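Ribose-phosphate pyrophosphokinase (Sulfolobus solfataricus, PDB 4TWB) transfers the pyrophosphoryl group of ATP to the 1-hydroxyl of ribose 5-phosphate, making the nucleotide precursor PRPP in a magnesium-dependent reaction. Local coordinates at residues Asn10-Ile22 against Ile279-Leu291. Numbering follows the deposited sequence.
Sequences NGIDESLSKILSI and ITIDVSQSIALSL
Ser284 packs as a knob into a hole on helix 12-20, its short side chain seated among Ile12, Ser15, Leu16 and Ile19. Its OG lies beside the backbone N (chi1 -51°) and faces Ser15 OG, with Ile12 CG1 flanking Ser284 OG at 3.8 Å, while its CB turns to Ile19 CD1. Asp282 stands next to this pair: OD2 accepts a weak bond from Ser15 OG at 3.3 Å, and OD1 takes the backbone N of Ser284 at 2.9 Å, from above the carboxylate plane, closing an Asx turn where the chain enters helix 284-289. Were Asp282 an alanine, Ser284 N would probably lose its side-chain acceptor and Ser15 OG this weak partner, loosening the turn into the helix. The axes of helices 12-20 and 284-289 come within 9.6 Å, their N-to-C directions 56° apart. Helix 284-289 follows 279-281, an outermost strand of the C-terminal parallel sheet, and so brings the C-terminus of the chain back onto the first helix of the N-terminal domain, joining the two PRTase-like halves of the subunit. Further along, Leu16 forks between two neighbouring side chains of helix 284-289, CD1 against Ile287 CG2 and CD2 against Ala288 CB, its side chain crossing that of Ile287 at about a right angle. Ala288 CB also meets Ile19 CG2 at 3.7 Å. Gln285 starts away from helix 12-20, but a bend at chi2 (52°) carries OE1 back alongside Ile19 CD1. At the far end Leu20 CD1 meets Leu291 CD1 at 3.5 Å, and the terminal carboxylate of Leu291 forms a salt bridge with Lys140.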
ATOM      1  N   ASN A  10      13.880   8.891  -8.367  1.00 39.99           N
ATOM      2  CA  ASN A  10      13.820  10.347  -8.497  1.00 44.29           C
ATOM      3  C   ASN A  10      14.933  10.841  -9.396  1.00 53.03           C
ATOM      4  O   ASN A  10      15.611  11.821  -9.110  1.00 58.49           O
ATOM      5  CB  ASN A  10      13.828  11.030  -7.134  1.00 57.51           C
ATOM      6  CG  ASN A  10      12.546  10.790  -6.363  1.00 54.80           C
ATOM      7  OD1 ASN A  10      11.503  11.379  -6.665  1.00 41.02           O
ATOM      8  ND2 ASN A  10      12.619   9.926  -5.352  1.00 46.53           N
ATOM      9  N   GLY A  11      15.106  10.128 -10.502  1.00 57.65           N
ATOM     10  CA  GLY A  11      16.201  10.371 -11.412  1.00 41.91           C
ATOM     11  C   GLY A  11      17.351   9.457 -11.056  1.00 43.32           C
ATOM     12  O   GLY A  11      18.314   9.334 -11.809  1.00 54.12           O
ATOM     13  N   ILE A  12      17.247   8.808  -9.904  1.00 34.93           N
ATOM     14  CA  ILE A  12      18.357   8.015  -9.395  1.00 41.07           C
ATOM     15  C   ILE A  12      18.714   6.843 -10.305  1.00 47.78           C
ATOM     16  O   ILE A  12      19.894   6.521 -10.471  1.00 48.77           O
ATOM     17  CB  ILE A  12      18.096   7.503  -7.968  1.00 35.46           C
ATOM     18  CG1 ILE A  12      18.121   8.658  -6.978  1.00 25.08           C
ATOM     19  CG2 ILE A  12      19.141   6.482  -7.573  1.00 22.10           C
ATOM     20  CD1 ILE A  12      17.858   8.230  -5.557  1.00 28.94           C
ATOM     21  N   ASP A  13      17.700   6.209 -10.892  1.00 41.42           N
ATOM     22  CA  ASP A  13      17.933   5.108 -11.824  1.00 46.68           C
ATOM     23  C   ASP A  13      18.717   5.586 -13.058  1.00 48.87           C
ATOM     24  O   ASP A  13      19.652   4.927 -13.505  1.00 42.94           O
ATOM     25  CB  ASP A  13      16.608   4.447 -12.236  1.00 38.60           C
ATOM     26  CG  ASP A  13      15.640   5.423 -12.909  1.00 54.81           C
ATOM     27  OD1 ASP A  13      15.645   6.635 -12.568  1.00 59.08           O
ATOM     28  OD2 ASP A  13      14.865   4.971 -13.779  1.00 43.58           O
ATOM     29  N   GLU A  14      18.341   6.746 -13.587  1.00 41.92           N
ATOM     30  CA  GLU A  14      18.992   7.291 -14.768  1.00 45.11           C
ATOM     31  C   GLU A  14      20.421   7.732 -14.515  1.00 55.86           C
ATOM     32  O   GLU A  14      21.317   7.438 -15.304  1.00 54.02           O
ATOM     33  CB  GLU A  14      18.196   8.458 -15.325  1.00 47.55           C
ATOM     34  CG  GLU A  14      16.982   8.002 -16.072  1.00 82.43           C
ATOM     35  CD  GLU A  14      16.902   8.630 -17.441  1.00111.66           C
ATOM     36  OE1 GLU A  14      17.535   9.696 -17.628  1.00108.46           O
ATOM     37  OE2 GLU A  14      16.194   8.072 -18.318  1.00108.15           O
ATOM     38  N   SER A  15      20.643   8.445 -13.421  1.00 46.46           N
ATOM     39  CA  SER A  15      21.997   8.903 -13.150  1.00 57.86           C
ATOM     40  C   SER A  15      22.902   7.751 -12.679  1.00 48.57           C
ATOM     41  O   SER A  15      24.101   7.760 -12.943  1.00 52.60           O
ATOM     42  CB  SER A  15      22.035  10.144 -12.229  1.00 46.18           C
ATOM     43  OG  SER A  15      21.855   9.813 -10.870  1.00 56.00           O
ATOM     44  N   LEU A  16      22.332   6.745 -12.025  1.00 38.80           N
ATOM     45  CA  LEU A  16      23.112   5.550 -11.710  1.00 45.53           C
ATOM     46  C   LEU A  16      23.526   4.798 -12.980  1.00 53.09           C
ATOM     47  O   LEU A  16      24.546   4.103 -13.006  1.00 50.30           O
ATOM     48  CB  LEU A  16      22.341   4.604 -10.789  1.00 37.38           C
ATOM     49  CG  LEU A  16      22.417   4.838  -9.278  1.00 53.70           C
ATOM     50  CD1 LEU A  16      21.739   3.673  -8.579  1.00 33.70           C
ATOM     51  CD2 LEU A  16      23.865   5.017  -8.769  1.00 30.92           C
ATOM     52  N   SER A  17      22.717   4.930 -14.026  1.00 44.10           N
ATOM     53  CA  SER A  17      23.022   4.303 -15.306  1.00 52.14           C
ATOM     54  C   SER A  17      24.253   4.939 -15.952  1.00 54.01           C
ATOM     55  O   SER A  17      25.134   4.239 -16.440  1.00 56.85           O
ATOM     56  CB  SER A  17      21.821   4.413 -16.252  1.00 52.65           C
ATOM     57  OG  SER A  17      22.099   3.783 -17.485  1.00 37.20           O
ATOM     58  N   LYS A  18      24.301   6.269 -15.966  1.00 44.99           N
ATOM     59  CA  LYS A  18      25.473   6.989 -16.454  1.00 51.32           C
ATOM     60  C   LYS A  18      26.701   6.639 -15.621  1.00 50.45           C
ATOM     61  O   LYS A  18      27.688   6.122 -16.139  1.00 54.44           O
ATOM     62  CB  LYS A  18      25.232   8.506 -16.430  1.00 49.72           C
ATOM     63  CG  LYS A  18      24.135   8.973 -17.402  1.00 58.55           C
ATOM     64  CD  LYS A  18      23.980  10.494 -17.436  1.00 83.19           C
ATOM     65  CE  LYS A  18      25.123  11.186 -18.198  1.00110.70           C
ATOM     66  NZ  LYS A  18      26.385  11.375 -17.404  1.00 70.36           N
ATOM     67  N   ILE A  19      26.619   6.905 -14.324  1.00 40.87           N
ATOM     68  CA  ILE A  19      27.725   6.685 -13.396  1.00 40.45           C
ATOM     69  C   ILE A  19      28.348   5.298 -13.471  1.00 46.20           C
ATOM     70  O   ILE A  19      29.573   5.159 -13.403  1.00 61.25           O
ATOM     71  CB  ILE A  19      27.282   6.945 -11.939  1.00 43.67           C
ATOM     72  CG1 ILE A  19      26.970   8.432 -11.745  1.00 35.44           C
ATOM     73  CG2 ILE A  19      28.337   6.498 -10.951  1.00 28.05           C
ATOM     74  CD1 ILE A  19      26.296   8.738 -10.434  1.00 37.41           C
ATOM     75  N   LEU A  20      27.521   4.268 -13.597  1.00 46.09           N
ATOM     76  CA  LEU A  20      28.037   2.906 -13.581  1.00 47.03           C
ATOM     77  C   LEU A  20      28.215   2.357 -14.986  1.00 52.18           C
ATOM     78  O   LEU A  20      28.811   1.292 -15.171  1.00 49.98           O
ATOM     79  CB  LEU A  20      27.100   2.002 -12.793  1.00 50.67           C
ATOM     80  CG  LEU A  20      26.955   2.362 -11.324  1.00 53.45           C
ATOM     81  CD1 LEU A  20      25.825   1.551 -10.700  1.00 50.03           C
ATOM     82  CD2 LEU A  20      28.271   2.097 -10.614  1.00 46.99           C
ATOM     83  N   SER A  21      27.697   3.096 -15.966  1.00 55.93           N
ATOM     84  CA  SER A  21      27.612   2.623 -17.351  1.00 62.56           C
ATOM     85  C   SER A  21      27.024   1.212 -17.429  1.00 59.56           C
ATOM     86  O   SER A  21      27.675   0.249 -17.843  1.00 66.10           O
ATOM     87  CB  SER A  21      28.967   2.741 -18.054  1.00 57.79           C
ATOM     88  OG  SER A  21      29.180   4.087 -18.443  1.00 48.00           O
ATOM     89  N   ILE A  22      25.781   1.122 -16.982  1.00 58.19           N
ATOM     90  CA  ILE A  22      24.995  -0.095 -17.019  1.00 50.30           C
ATOM     91  C   ILE A  22      23.717   0.287 -17.759  1.00 55.73           C
ATOM     92  O   ILE A  22      23.240   1.420 -17.641  1.00 53.80           O
ATOM     93  CB  ILE A  22      24.668  -0.564 -15.592  1.00 46.06           C
ATOM     94  CG1 ILE A  22      25.839  -1.340 -14.997  1.00 55.01           C
ATOM     95  CG2 ILE A  22      23.446  -1.434 -15.570  1.00 60.24           C
ATOM     96  CD1 ILE A  22      25.495  -2.025 -13.686  1.00 50.67           C
ATOM     97  N   ILE A 279      17.359  23.255  -1.894  1.00 44.43           N
ATOM     98  CA  ILE A 279      18.619  22.752  -2.407  1.00 43.89           C
ATOM     99  C   ILE A 279      18.598  21.231  -2.379  1.00 48.56           C
ATOM    100  O   ILE A 279      18.526  20.617  -1.316  1.00 43.80           O
ATOM    101  CB  ILE A 279      19.805  23.338  -1.629  1.00 58.42           C
ATOM    102  CG1 ILE A 279      19.933  24.834  -1.950  1.00 43.13           C
ATOM    103  CG2 ILE A 279      21.079  22.587  -1.958  1.00 46.76           C
ATOM    104  CD1 ILE A 279      21.012  25.540  -1.179  1.00 67.90           C
ATOM    105  N   THR A 280      18.621  20.625  -3.561  1.00 46.29           N
ATOM    106  CA  THR A 280      18.469  19.179  -3.657  1.00 43.71           C
ATOM    107  C   THR A 280      19.740  18.504  -4.116  1.00 42.55           C
ATOM    108  O   THR A 280      20.167  18.685  -5.250  1.00 46.01           O
ATOM    109  CB  THR A 280      17.339  18.782  -4.632  1.00 45.94           C
ATOM    110  OG1 THR A 280      16.075  19.274  -4.153  1.00 55.20           O
ATOM    111  CG2 THR A 280      17.266  17.270  -4.761  1.00 42.33           C
ATOM    112  N   ILE A 281      20.337  17.722  -3.226  1.00 41.38           N
ATOM    113  CA  ILE A 281      21.524  16.942  -3.560  1.00 38.21           C
ATOM    114  C   ILE A 281      21.124  15.619  -4.200  1.00 35.99           C
ATOM    115  O   ILE A 281      20.300  14.893  -3.663  1.00 47.07           O
ATOM    116  CB  ILE A 281      22.350  16.633  -2.307  1.00 38.60           C
ATOM    117  CG1 ILE A 281      22.793  17.938  -1.631  1.00 43.63           C
ATOM    118  CG2 ILE A 281      23.537  15.760  -2.653  1.00 32.71           C
ATOM    119  CD1 ILE A 281      23.531  17.738  -0.306  1.00 37.67           C
ATOM    120  N   ASP A 282      21.706  15.310  -5.352  1.00 40.10           N
ATOM    121  CA  ASP A 282      21.504  14.009  -5.994  1.00 37.34           C
ATOM    122  C   ASP A 282      22.516  13.029  -5.396  1.00 38.74           C
ATOM    123  O   ASP A 282      23.714  13.129  -5.640  1.00 39.95           O
ATOM    124  CB  ASP A 282      21.664  14.136  -7.519  1.00 28.32           C
ATOM    125  CG  ASP A 282      21.771  12.798  -8.225  1.00 50.53           C
ATOM    126  OD1 ASP A 282      21.585  11.747  -7.568  1.00 38.52           O
ATOM    127  OD2 ASP A 282      22.046  12.812  -9.451  1.00 51.02           O
ATOM    128  N   VAL A 283      22.021  12.095  -4.600  1.00 32.13           N
ATOM    129  CA  VAL A 283      22.877  11.202  -3.837  1.00 34.26           C
ATOM    130  C   VAL A 283      23.237   9.926  -4.589  1.00 44.06           C
ATOM    131  O   VAL A 283      23.743   8.973  -3.982  1.00 40.88           O
ATOM    132  CB  VAL A 283      22.208  10.786  -2.509  1.00 40.77           C
ATOM    133  CG1 VAL A 283      22.146  11.971  -1.558  1.00 31.43           C
ATOM    134  CG2 VAL A 283      20.809  10.197  -2.769  1.00 29.99           C
ATOM    135  N   SER A 284      22.979   9.901  -5.898  1.00 38.29           N
ATOM    136  CA  SER A 284      23.338   8.739  -6.713  1.00 35.99           C
ATOM    137  C   SER A 284      24.831   8.415  -6.593  1.00 38.97           C
ATOM    138  O   SER A 284      25.225   7.257  -6.479  1.00 35.69           O
ATOM    139  CB  SER A 284      22.981   8.985  -8.173  1.00 32.93           C
ATOM    140  OG  SER A 284      21.652   9.423  -8.285  1.00 43.78           O
ATOM    141  N   GLN A 285      25.660   9.454  -6.627  1.00 47.02           N
ATOM    142  CA  GLN A 285      27.102   9.277  -6.490  1.00 45.41           C
ATOM    143  C   GLN A 285      27.482   8.524  -5.198  1.00 41.70           C
ATOM    144  O   GLN A 285      28.344   7.641  -5.211  1.00 44.29           O
ATOM    145  CB  GLN A 285      27.813  10.634  -6.576  1.00 49.39           C
ATOM    146  CG  GLN A 285      29.307  10.531  -6.846  1.00 90.62           C
ATOM    147  CD  GLN A 285      29.638   9.665  -8.063  1.00102.32           C
ATOM    148  OE1 GLN A 285      29.419  10.072  -9.213  1.00 78.04           O
ATOM    149  NE2 GLN A 285      30.192   8.471  -7.810  1.00 67.11           N
ATOM    150  N   SER A 286      26.832   8.867  -4.088  1.00 37.76           N
ATOM    151  CA  SER A 286      27.056   8.178  -2.820  1.00 27.84           C
ATOM    152  C   SER A 286      26.539   6.739  -2.842  1.00 41.47           C
ATOM    153  O   SER A 286      27.140   5.840  -2.241  1.00 38.52           O
ATOM    154  CB  SER A 286      26.412   8.944  -1.663  1.00 29.09           C
ATOM    155  OG  SER A 286      27.090  10.167  -1.400  1.00 49.91           O
ATOM    156  N   ILE A 287      25.415   6.517  -3.525  1.00 41.32           N
ATOM    157  CA  ILE A 287      24.856   5.171  -3.640  1.00 38.26           C
ATOM    158  C   ILE A 287      25.788   4.290  -4.474  1.00 38.82           C
ATOM    159  O   ILE A 287      26.014   3.132  -4.132  1.00 33.34           O
ATOM    160  CB  ILE A 287      23.428   5.180  -4.242  1.00 38.66           C
ATOM    161  CG1 ILE A 287      22.415   5.700  -3.224  1.00 38.57           C
ATOM    162  CG2 ILE A 287      23.006   3.794  -4.651  1.00 33.51           C
ATOM    163  CD1 ILE A 287      21.137   6.237  -3.871  1.00 29.45           C
ATOM    164  N   ALA A 288      26.349   4.856  -5.545  1.00 40.81           N
ATOM    165  CA  ALA A 288      27.241   4.115  -6.442  1.00 37.20           C
ATOM    166  C   ALA A 288      28.437   3.523  -5.722  1.00 44.72           C
ATOM    167  O   ALA A 288      28.803   2.371  -5.965  1.00 43.15           O
ATOM    168  CB  ALA A 288      27.706   4.990  -7.593  1.00 24.10           C
ATOM    169  N   LEU A 289      29.059   4.316  -4.851  1.00 44.03           N
ATOM    170  CA  LEU A 289      30.227   3.844  -4.113  1.00 53.26           C
ATOM    171  C   LEU A 289      29.895   2.592  -3.334  1.00 58.58           C
ATOM    172  O   LEU A 289      30.706   1.668  -3.242  1.00 57.81           O
ATOM    173  CB  LEU A 289      30.699   4.879  -3.107  1.00 54.69           C
ATOM    174  CG  LEU A 289      31.238   6.196  -3.621  1.00 62.42           C
ATOM    175  CD1 LEU A 289      31.708   6.980  -2.426  1.00 38.49           C
ATOM    176  CD2 LEU A 289      32.373   5.952  -4.593  1.00 62.33           C
ATOM    177  N   SER A 290      28.695   2.579  -2.765  1.00 58.93           N
ATOM    178  CA  SER A 290      28.315   1.577  -1.774  1.00 49.48           C
ATOM    179  C   SER A 290      27.852   0.280  -2.405  1.00 48.81           C
ATOM    180  O   SER A 290      27.564  -0.675  -1.695  1.00 66.18           O
ATOM    181  CB  SER A 290      27.223   2.130  -0.851  1.00 47.57           C
ATOM    182  OG  SER A 290      27.509   3.470  -0.446  1.00 53.33           O
ATOM    183  N   LEU A 291      27.791   0.249  -3.736  1.00 50.21           N
ATOM    184  CA  LEU A 291      27.353  -0.939  -4.478  1.00 54.39           C
ATOM    185  C   LEU A 291      28.432  -2.020  -4.502  1.00 90.89           C
ATOM    186  O   LEU A 291      28.646  -2.663  -5.536  1.00106.76           O
ATOM    187  CB  LEU A 291      26.939  -0.575  -5.912  1.00 39.55           C
ATOM    188  CG  LEU A 291      25.610   0.165  -5.983  1.00 49.50           C
ATOM    189  CD1 LEU A 291      25.231   0.521  -7.410  1.00 35.90           C
ATOM    190  CD2 LEU A 291      24.523  -0.658  -5.324  1.00 34.75           C
ATOM    191  OXT LEU A 291      29.117  -2.266  -3.499  1.00 81.59           O
TER